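DR2417 (Deinococcus radiodurans, PDB 4XWW) degrades RNA as a metal-dependent nuclease of the metallo-beta-lactamase superfamily, an RNase J that probably works as a 5'-3' exonuclease in RNA maturation and decay. Local coordinates at residues E42-D47 and G79-H84; D169-G174 and L204-D209; I30-T35 and D61-R66. All coordinates share one frame; numbering follows the deposited sequence.

Interaction 1. Residues E42-D47 and G79-H84; sequences EIVVVD and GWILTH. With ZN (zinc ion), chain E.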
loop_
_atom_site.group_PDB
_atom_site.type_symbol
_atom_site.label_atom_id
_atom_site.label_comp_id
_atom_site.label_asym_id
_atom_site.label_seq_id
_atom_site.Cartn_x
_atom_site.Cartn_y
_atom_site.Cartn_z
ATOM N N GLU A 42 -11.015 -38.724 16.160
ATOM C CA GLU A 42 -11.417 -38.444 14.789
ATOM C C GLU A 42 -11.214 -36.975 14.461
ATOM O O GLU A 42 -11.511 -36.093 15.267
ATOM C CB GLU A 42 -12.879 -38.844 14.551
ATOM C CG GLU A 42 -13.133 -40.347 14.702
ATOM C CD GLU A 42 -14.583 -40.729 14.423
ATOM O OE1 GLU A 42 -15.443 -39.823 14.362
ATOM O OE2 GLU A 42 -14.864 -41.940 14.271
ATOM N N ILE A 43 -10.717 -36.726 13.257
ATOM C CA ILE A 43 -10.542 -35.368 12.783
ATOM C C ILE A 43 -11.183 -35.161 11.420
ATOM O O ILE A 43 -11.042 -35.989 10.532
ATOM C CB ILE A 43 -9.041 -34.998 12.708
ATOM C CG1 ILE A 43 -8.507 -34.746 14.122
ATOM C CG2 ILE A 43 -8.829 -33.786 11.805
ATOM C CD1 ILE A 43 -6.980 -34.642 14.210
ATOM N N VAL A 44 -11.884 -34.043 11.268
ATOM C CA VAL A 44 -12.308 -33.561 9.961
ATOM C C VAL A 44 -11.602 -32.236 9.717
ATOM O O VAL A 44 -11.534 -31.402 10.620
ATOM C CB VAL A 44 -13.831 -33.374 9.893
ATOM C CG1 VAL A 44 -14.255 -32.928 8.493
ATOM C CG2 VAL A 44 -14.538 -34.676 10.282
ATOM N N VAL A 45 -11.067 -32.042 8.515
ATOM C CA VAL A 45 -10.398 -30.769 8.182
ATOM C C VAL A 45 -11.226 -30.006 7.154
ATOM O O VAL A 45 -11.844 -30.609 6.277
ATOM C CB VAL A 45 -8.971 -31.000 7.629
ATOM C CG1 VAL A 45 -8.188 -29.656 7.540
ATOM C CG2 VAL A 45 -8.203 -31.983 8.502
ATOM N N VAL A 46 -11.234 -28.678 7.240
ATOM C CA VAL A 46 -12.006 -27.876 6.301
ATOM C C VAL A 46 -11.078 -26.899 5.576
ATOM O O VAL A 46 -10.421 -26.087 6.223
ATOM C CB VAL A 46 -13.134 -27.122 7.011
ATOM C CG1 VAL A 46 -13.903 -26.240 6.012
ATOM C CG2 VAL A 46 -14.089 -28.117 7.705
ATOM N N ASP A 47 -10.916 -27.110 4.276
ATOM C CA ASP A 47 -10.195 -26.206 3.390
ATOM C C ASP A 47 -8.679 -26.361 3.530
ATOM O O ASP A 47 -8.198 -26.961 4.487
ATOM C CB ASP A 47 -10.659 -24.761 3.578
ATOM C CG ASP A 47 -12.018 -24.506 2.946
ATOM O OD1 ASP A 47 -12.483 -25.374 2.183
ATOM O OD2 ASP A 47 -12.617 -23.446 3.208
ATOM N N GLY A 79 -11.272 -37.134 6.896
ATOM C CA GLY A 79 -11.590 -36.538 5.615
ATOM C C GLY A 79 -11.557 -35.029 5.587
ATOM O O GLY A 79 -11.248 -34.372 6.583
ATOM N N TRP A 80 -11.911 -34.487 4.422
ATOM C CA TRP A 80 -11.799 -33.085 4.136
ATOM C C TRP A 80 -13.098 -32.546 3.556
ATOM O O TRP A 80 -13.780 -33.241 2.794
ATOM C CB TRP A 80 -10.656 -32.851 3.141
ATOM C CG TRP A 80 -9.616 -31.836 3.568
ATOM C CD1 TRP A 80 -9.726 -30.469 3.524
ATOM C CD2 TRP A 80 -8.307 -32.110 4.079
ATOM N NE1 TRP A 80 -8.570 -29.884 3.981
ATOM C CE2 TRP A 80 -7.680 -30.868 4.321
ATOM C CE3 TRP A 80 -7.598 -33.287 4.352
ATOM C CZ2 TRP A 80 -6.383 -30.766 4.828
ATOM C CZ3 TRP A 80 -6.305 -33.182 4.858
ATOM C CH2 TRP A 80 -5.716 -31.929 5.089
ATOM N N ILE A 81 -13.414 -31.307 3.923
ATOM C CA ILE A 81 -14.477 -30.514 3.326
ATOM C C ILE A 81 -13.848 -29.335 2.587
ATOM O O ILE A 81 -13.025 -28.625 3.167
ATOM C CB ILE A 81 -15.440 -29.971 4.393
ATOM C CG1 ILE A 81 -16.175 -31.117 5.098
ATOM C CG2 ILE A 81 -16.440 -28.976 3.803
ATOM C CD1 ILE A 81 -16.906 -30.648 6.312
ATOM N N LEU A 82 -14.220 -29.137 1.322
ATOM C CA LEU A 82 -13.750 -27.976 0.558
ATOM C C LEU A 82 -14.938 -27.071 0.230
ATOM O O LEU A 82 -15.824 -27.474 -0.529
ATOM C CB LEU A 82 -13.040 -28.416 -0.732
ATOM C CG LEU A 82 -11.877 -29.387 -0.581
ATOM C CD1 LEU A 82 -11.194 -29.577 -1.929
ATOM C CD2 LEU A 82 -10.890 -28.807 0.431
ATOM N N THR A 83 -14.956 -25.857 0.792
ATOM C CA THR A 83 -16.150 -25.009 0.693
ATOM C C THR A 83 -16.311 -24.304 -0.660
ATOM O O THR A 83 -17.428 -24.079 -1.101
ATOM C CB THR A 83 -16.202 -23.930 1.809
ATOM O OG1 THR A 83 -15.059 -23.057 1.723
ATOM C CG2 THR A 83 -16.253 -24.581 3.215
ATOM N N HIS A 84 -15.195 -23.958 -1.293
ATOM C CA HIS A 84 -15.212 -23.299 -2.606
ATOM C C HIS A 84 -13.790 -23.200 -3.157
ATOM O O HIS A 84 -12.819 -23.446 -2.440
ATOM C CB HIS A 84 -15.869 -21.898 -2.567
ATOM C CG HIS A 84 -15.147 -20.858 -1.749
ATOM N ND1 HIS A 84 -15.007 -20.939 -0.386
ATOM C CD2 HIS A 84 -14.604 -19.658 -2.112
ATOM C CE1 HIS A 84 -14.399 -19.854 0.070
ATOM N NE2 HIS A 84 -14.150 -19.066 -0.965
HETATM ZN ZN ZN E . -13.917 -16.953 -1.201
HETATM O O HOH W 1 -13.122 -16.026 0.209
#
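Val45, in the middle of strand 42-46, pairs through both of its backbone polar atoms with strand 79-82, which runs beside it in the same direction with the axes 4.7 Å apart. Val45 N donates to Gly79 O (3.0 Å) and Val45 O accepts from Ile81 N (2.9 Å). Asp47 N then continues the parallel pattern onto Ile81 O through a more bent bond.

The apolar contacts divide between the two faces of the sheet. On one, Val45 and Trp80 lie side by side, and Val45 CB makes a CH-pi contact 3.7 Å from the centroid of the indole five-membered ring of Trp80. Phe97 also meets this indole, edge to face. On the other face, Ile81 CD1 touches Val44 CG1 and Val46 CG2.

Trp80 NE1 reaches Asp47 O (3.0 Å, 171° at the hydrogen); the acceptor lies in the indole plane, but the donor stands above the carbonyl plane. The bond should help fix the rotation of the ring.

At the C-terminal ends the Asp47 carboxylate grips Thr83 twice, each oxygen with its syn lone pair: Asp47 OD1 takes Thr83 N at 2.9 Å and Asp47 OD2 takes Thr83 OG1 at 2.9 Å. That hydroxyl, set between its own backbone N and carbonyl carbon (chi1 61°), also accepts from His84 ND1. OD2 is also hydrogen-bonded to ND1 of His89, a ligand of the second zinc.

His84 NE2 binds zinc at 2.1 Å, alongside His86, His153 and a water. Thr83 is thus second shell to this zinc, with Asp47 behind it; through His89, Asp47 is itself second shell to the other zinc and probably helps set both histidines.

Interaction 2. Residues D169-G174 and L204-D209; sequences DVLHTG and LLLISD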
loop_
_atom_site.group_PDB
_atom_site.type_symbol
_atom_site.label_atom_id
_atom_site.label_comp_id
_atom_site.label_asym_id
_atom_site.label_seq_id
_atom_site.Cartn_x
_atom_site.Cartn_y
_atom_site.Cartn_z
ATOM N N ASP A 169 -24.545 -28.862 17.090
ATOM C CA ASP A 169 -24.280 -28.457 15.709
ATOM C C ASP A 169 -23.438 -27.201 15.579
ATOM O O ASP A 169 -23.686 -26.215 16.257
ATOM C CB ASP A 169 -25.585 -28.212 14.950
ATOM C CG ASP A 169 -26.414 -29.460 14.766
ATOM O OD1 ASP A 169 -25.921 -30.574 15.030
ATOM O OD2 ASP A 169 -27.574 -29.303 14.340
ATOM N N VAL A 170 -22.473 -27.241 14.664
ATOM C CA VAL A 170 -21.714 -26.065 14.255
ATOM C C VAL A 170 -22.222 -25.625 12.882
ATOM O O VAL A 170 -22.269 -26.431 11.953
ATOM C CB VAL A 170 -20.195 -26.358 14.174
ATOM C CG1 VAL A 170 -19.397 -25.103 13.685
ATOM C CG2 VAL A 170 -19.657 -26.895 15.522
ATOM N N LEU A 171 -22.643 -24.374 12.756
ATOM C CA LEU A 171 -22.915 -23.824 11.434
ATOM C C LEU A 171 -21.766 -22.942 10.993
ATOM O O LEU A 171 -21.411 -21.990 11.677
ATOM C CB LEU A 171 -24.217 -23.021 11.413
ATOM C CG LEU A 171 -24.699 -22.685 9.989
ATOM C CD1 LEU A 171 -26.224 -22.782 9.935
ATOM C CD2 LEU A 171 -24.236 -21.308 9.535
ATOM N N HIS A 172 -21.178 -23.280 9.854
ATOM C CA HIS A 172 -20.096 -22.481 9.283
ATOM C C HIS A 172 -20.657 -21.838 8.020
ATOM O O HIS A 172 -21.090 -22.537 7.115
ATOM C CB HIS A 172 -18.887 -23.377 8.993
ATOM C CG HIS A 172 -17.653 -22.631 8.580
ATOM N ND1 HIS A 172 -16.408 -23.226 8.549
ATOM C CD2 HIS A 172 -17.469 -21.350 8.195
ATOM C CE1 HIS A 172 -15.512 -22.340 8.150
ATOM N NE2 HIS A 172 -16.128 -21.193 7.928
ATOM N N THR A 173 -20.681 -20.508 7.963
ATOM C CA THR A 173 -21.281 -19.812 6.824
ATOM C C THR A 173 -20.497 -20.026 5.527
ATOM O O THR A 173 -21.023 -19.831 4.450
ATOM C CB THR A 173 -21.377 -18.293 7.059
ATOM O OG1 THR A 173 -20.066 -17.745 7.240
ATOM C CG2 THR A 173 -22.242 -17.981 8.260
ATOM N N GLY A 174 -19.236 -20.422 5.657
ATOM C CA GLY A 174 -18.270 -20.263 4.585
ATOM C C GLY A 174 -18.055 -18.787 4.323
ATOM O O GLY A 174 -18.502 -17.925 5.072
ATOM N N LEU A 204 -25.284 -24.633 18.130
ATOM C CA LEU A 204 -24.383 -24.459 19.276
ATOM C C LEU A 204 -23.293 -23.418 19.007
ATOM O O LEU A 204 -23.005 -22.547 19.846
ATOM C CB LEU A 204 -23.737 -25.797 19.646
ATOM C CG LEU A 204 -22.763 -25.761 20.831
ATOM C CD1 LEU A 204 -23.489 -25.353 22.106
ATOM C CD2 LEU A 204 -22.132 -27.121 21.015
ATOM N N LEU A 205 -22.673 -23.523 17.840
ATOM C CA LEU A 205 -21.590 -22.621 17.475
ATOM C C LEU A 205 -21.787 -22.101 16.064
ATOM O O LEU A 205 -21.995 -22.874 15.131
ATOM C CB LEU A 205 -20.237 -23.327 17.578
ATOM C CG LEU A 205 -19.039 -22.548 17.034
ATOM C CD1 LEU A 205 -18.789 -21.319 17.890
ATOM C CD2 LEU A 205 -17.829 -23.459 17.020
ATOM N N LEU A 206 -21.715 -20.781 15.920
ATOM C CA LEU A 206 -21.668 -20.167 14.598
ATOM C C LEU A 206 -20.239 -19.704 14.262
ATOM O O LEU A 206 -19.565 -19.057 15.085
ATOM C CB LEU A 206 -22.626 -18.979 14.522
ATOM C CG LEU A 206 -22.484 -18.105 13.263
ATOM C CD1 LEU A 206 -23.005 -18.866 12.022
ATOM C CD2 LEU A 206 -23.236 -16.789 13.439
ATOM N N ILE A 207 -19.778 -20.066 13.069
ATOM C CA ILE A 207 -18.526 -19.540 12.521
ATOM C C ILE A 207 -18.879 -18.715 11.285
ATOM O O ILE A 207 -19.450 -19.241 10.318
ATOM C CB ILE A 207 -17.540 -20.696 12.172
ATOM C CG1 ILE A 207 -17.305 -21.611 13.384
ATOM C CG2 ILE A 207 -16.203 -20.146 11.639
ATOM C CD1 ILE A 207 -16.449 -22.815 13.035
ATOM N N SER A 208 -18.515 -17.422 11.274
ATOM C CA SER A 208 -19.006 -16.552 10.206
ATOM C C SER A 208 -17.937 -15.616 9.663
ATOM O O SER A 208 -17.011 -15.192 10.366
ATOM C CB SER A 208 -20.223 -15.760 10.698
ATOM O OG SER A 208 -20.832 -15.011 9.659
ATOM N N ASP A 209 -18.111 -15.310 8.385
ATOM C CA ASP A 209 -17.180 -14.536 7.575
ATOM C C ASP A 209 -17.131 -13.071 8.007
ATOM O O ASP A 209 -18.117 -12.360 7.875
ATOM C CB ASP A 209 -17.634 -14.682 6.116
ATOM C CG ASP A 209 -16.780 -13.905 5.120
ATOM O OD1 ASP A 209 -15.755 -13.279 5.491
ATOM O OD2 ASP A 209 -17.143 -13.972 3.924
#
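The beta-alpha-beta unit made of strand 168-172, helix 192-201 and strand 205-209 brings its two strands side by side here, pairing Val170 with Leu205, Leu171 with Leu206 and His172 with Ile207 in parallel within the second large sheet of the metallo-beta-lactamase fold. Leu171 supplies the central backbone bonds: its N donates to Leu205 O (2.9 Å) and its O accepts from Ile207 N (2.9 Å). Thr173 N carries the pattern on to Ile207 O, while Asp169 O at the other end receives Leu205 N through a longer bond.

On the face of Val170 and His172, Ile207 works with both of its branches. Ile207 CG1, beside the backbone N (chi1 -54°), carries Ile207 CD1 to within 3.8 Å of Val170 CG1. Ile207 CG2 lies over one face of the His172 imidazole, 3.9 Å from its centroid and displaced toward the rim, in a CH-pi contact. Tyr161 OH, hydrogen-bonded to His172 ND1, probably helps fix the rotation of that ring, and Trp402 meets it edge to face. On the opposite face, Leu171 CD2 and Leu206 CD1 meet at 3.7 Å, next to helix 384-394.

The C-terminal end of strand 205-209 reaches the active site. Asp209, the probable proton donor, bonds through OD2 to His381 ND1 and to Phe176 N, and through OD1 to Thr211 OG1. Beside it Thr173 OG1, placed between the backbone N and the carbonyl carbon (chi1 61°), donates to Gly174 O (2.7 Å) and accepts only a weak bond from Asp209 N (3.3 Å).

Interaction 3. Residues I30-T35 and D61-R66; sequences IGKNIT and DLIVPR. With nucleotides of chain C.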
loop_
_atom_site.group_PDB
_atom_site.type_symbol
_atom_site.label_atom_id
_atom_site.label_comp_id
_atom_site.label_asym_id
_atom_site.label_seq_id
_atom_site.Cartn_x
_atom_site.Cartn_y
_atom_site.Cartn_z
ATOM N N ILE A 30 -6.709 -12.588 6.657
ATOM C CA ILE A 30 -7.489 -12.971 5.512
ATOM C C ILE A 30 -6.567 -13.757 4.574
ATOM O O ILE A 30 -5.697 -13.187 3.919
ATOM C CB ILE A 30 -8.089 -11.761 4.822
ATOM C CG1 ILE A 30 -9.045 -11.058 5.796
ATOM C CG2 ILE A 30 -8.804 -12.197 3.542
ATOM C CD1 ILE A 30 -9.716 -9.840 5.249
ATOM N N GLY A 31 -6.753 -15.076 4.545
ATOM C CA GLY A 31 -5.897 -15.960 3.777
ATOM C C GLY A 31 -5.582 -17.278 4.467
ATOM O O GLY A 31 -5.791 -17.437 5.684
ATOM N N LYS A 32 -5.053 -18.202 3.660
ATOM C CA LYS A 32 -4.707 -19.591 4.017
ATOM C C LYS A 32 -5.633 -20.231 5.044
ATOM O O LYS A 32 -5.193 -20.756 6.066
ATOM C CB LYS A 32 -3.235 -19.703 4.487
ATOM C CG LYS A 32 -2.796 -18.858 5.688
ATOM C CD LYS A 32 -1.259 -19.036 5.902
ATOM C CE LYS A 32 -0.670 -18.038 6.911
ATOM N NZ LYS A 32 -1.245 -18.251 8.279
ATOM N N ASN A 33 -6.920 -20.229 4.723
ATOM C CA ASN A 33 -7.928 -20.825 5.576
ATOM C C ASN A 33 -7.759 -22.327 5.714
ATOM O O ASN A 33 -7.603 -23.042 4.714
ATOM C CB ASN A 33 -9.305 -20.478 5.021
ATOM C CG ASN A 33 -9.589 -18.990 5.114
ATOM O OD1 ASN A 33 -9.872 -18.496 6.181
ATOM N ND2 ASN A 33 -9.471 -18.279 4.010
ATOM N N ILE A 34 -7.794 -22.806 6.958
ATOM C CA ILE A 34 -7.791 -24.227 7.246
ATOM C C ILE A 34 -8.201 -24.424 8.706
ATOM O O ILE A 34 -7.598 -23.862 9.632
ATOM C CB ILE A 34 -6.422 -24.904 6.955
ATOM C CG1 ILE A 34 -6.444 -26.357 7.456
ATOM C CG2 ILE A 34 -5.250 -24.101 7.565
ATOM C CD1 ILE A 34 -5.304 -27.228 6.928
ATOM N N THR A 35 -9.253 -25.216 8.895
ATOM C CA THR A 35 -9.835 -25.418 10.213
ATOM C C THR A 35 -9.972 -26.908 10.505
ATOM O O THR A 35 -10.494 -27.685 9.687
ATOM C CB THR A 35 -11.208 -24.739 10.324
ATOM O OG1 THR A 35 -11.084 -23.370 9.925
ATOM C CG2 THR A 35 -11.731 -24.804 11.753
ATOM N N ASP A 61 6.639 -16.122 -3.161
ATOM C CA ASP A 61 5.506 -16.243 -4.076
ATOM C C ASP A 61 4.171 -16.445 -3.365
ATOM O O ASP A 61 3.179 -15.794 -3.701
ATOM C CB ASP A 61 5.746 -17.395 -5.052
ATOM C CG ASP A 61 7.037 -17.244 -5.820
ATOM O OD1 ASP A 61 7.386 -16.101 -6.188
ATOM O OD2 ASP A 61 7.715 -18.264 -6.052
ATOM N N LEU A 62 4.136 -17.352 -2.397
ATOM C CA LEU A 62 2.907 -17.586 -1.647
ATOM C C LEU A 62 3.210 -18.172 -0.275
ATOM O O LEU A 62 4.346 -18.513 0.024
ATOM C CB LEU A 62 1.971 -18.517 -2.431
ATOM C CG LEU A 62 2.564 -19.846 -2.883
ATOM C CD1 LEU A 62 2.059 -21.015 -2.018
ATOM C CD2 LEU A 62 2.254 -20.096 -4.361
ATOM N N ILE A 63 2.184 -18.244 0.563
ATOM C CA ILE A 63 2.334 -18.717 1.929
ATOM C C ILE A 63 1.329 -19.855 2.180
ATOM O O ILE A 63 0.171 -19.745 1.830
ATOM C CB ILE A 63 2.105 -17.575 2.948
ATOM C CG1 ILE A 63 3.000 -16.371 2.617
ATOM C CG2 ILE A 63 2.329 -18.083 4.361
ATOM C CD1 ILE A 63 2.645 -15.094 3.367
ATOM N N VAL A 64 1.780 -20.935 2.793
ATOM C CA VAL A 64 0.894 -22.053 3.085
ATOM C C VAL A 64 0.961 -22.337 4.576
ATOM O O VAL A 64 1.898 -21.902 5.239
ATOM C CB VAL A 64 1.266 -23.293 2.256
ATOM C CG1 VAL A 64 1.067 -22.999 0.785
ATOM C CG2 VAL A 64 2.684 -23.735 2.540
ATOM N N PRO A 65 -0.039 -23.053 5.120
ATOM C CA PRO A 65 -0.069 -23.221 6.576
ATOM C C PRO A 65 0.921 -24.246 7.081
ATOM O O PRO A 65 1.222 -25.219 6.384
ATOM C CB PRO A 65 -1.510 -23.696 6.860
ATOM C CG PRO A 65 -2.267 -23.541 5.588
ATOM C CD PRO A 65 -1.252 -23.579 4.474
ATOM N N ARG A 66 1.433 -24.019 8.286
ATOM C CA ARG A 66 2.144 -25.056 9.025
ATOM C C ARG A 66 1.163 -26.162 9.370
ATOM O O ARG A 66 0.096 -25.888 9.899
ATOM C CB ARG A 66 2.774 -24.488 10.299
ATOM C CG ARG A 66 4.138 -23.816 10.088
ATOM C CD ARG A 66 5.198 -24.455 10.996
ATOM N NE ARG A 66 5.218 -23.809 12.304
ATOM C CZ ARG A 66 5.612 -24.388 13.433
ATOM N NH1 ARG A 66 5.585 -23.699 14.566
ATOM N NH2 ARG A 66 6.025 -25.647 13.438
ATOM P P U C 2 -14.010 -8.235 -2.494
ATOM O OP1 U C 2 -14.448 -9.376 -3.328
ATOM O OP2 U C 2 -14.828 -7.818 -1.332
ATOM O "O5'" U C 2 -12.545 -8.506 -1.932
ATOM C "C5'" U C 2 -11.490 -8.984 -2.783
ATOM C "C4'" U C 2 -10.599 -9.942 -2.026
ATOM O "O4'" U C 2 -9.772 -9.209 -1.079
ATOM C "C3'" U C 2 -11.318 -11.017 -1.214
ATOM O "O3'" U C 2 -10.610 -12.240 -1.351
ATOM C "C2'" U C 2 -11.165 -10.525 0.222
ATOM O "O2'" U C 2 -11.210 -11.570 1.171
ATOM C "C1'" U C 2 -9.783 -9.884 0.158
ATOM N N1 U C 2 -9.516 -8.914 1.228
ATOM C C2 U C 2 -8.268 -8.940 1.819
ATOM O O2 U C 2 -7.394 -9.721 1.486
ATOM N N3 U C 2 -8.084 -8.015 2.816
ATOM C C4 U C 2 -8.995 -7.089 3.274
ATOM O O4 U C 2 -8.673 -6.321 4.182
ATOM C C5 U C 2 -10.263 -7.128 2.616
ATOM C C6 U C 2 -10.475 -8.017 1.638
#
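Lys32 and Val64 bring the loop ahead of strand 34-39 up to strand 62-65, their CA atoms 6.2 Å apart, and the two backbones form no hydrogen bonds with each other. The contact is carried by carbon atoms. Lys32 sits at positive phi, and its side chain extends across the strand until the chain bends at the end (chi4 64°). On the way, Lys32 CE passes 3.9 Å from Ile63 CG2, and Lys32 CD lies near the backbone carbonyl carbon of Val64. Beyond the bend, Lys32 NZ makes a salt bridge with Glu29, so the buried amine has a carboxylate partner.

Pro65 meets Lys32 and Ile34 through CG. Pro65 CG is 4.1 Å from Lys32 CB and comes closer, 3.6 Å, to Ile34 CG2; the Ile34 and Pro65 side chains run obliquely to each other.

The far ends of the segments reach separate sites. Ile30 touches nucleotide U2 of the RNA, chain C: Ile30 CG2 is 3.4 Å from the ribose O2' of U2 and Ile30 CD1 lies 3.5 Å from C4 of its base. In this chain manganese is held at Gly59 and Asp456; Asp61, whose OD2 bonds to Gly457 N, is a manganese ligand in another structure of the protein. The packing thus joins an RNA-contacting loop to the edge strand of a small antiparallel sheet, where Asp61 and Leu62 together face Val455 as a classic beta bulge.

Overall arrangement
All three contacts lie within the metallo-beta-lactamase region. Interaction 3 reaches the eight-stranded mixed sheet of interaction 1 through strand 34-39, the antiparallel neighbour of strand 42-46; the two contacts touch through a probable hydrogen bond from Val46 N to Thr35 O, their centres about 15 Å apart, and their segments alternate along the chain. Interaction 2 follows later, in the seven-stranded sheet. Its centre is about 14 Å from that of interaction 1 and about 20 Å from that of interaction 3, without touching either. Together the two sheets bring zinc ligand His84 and probable proton donor Asp209 to one active site, while interaction 3 connects its RNA-contacting margin with the small three-stranded sheet.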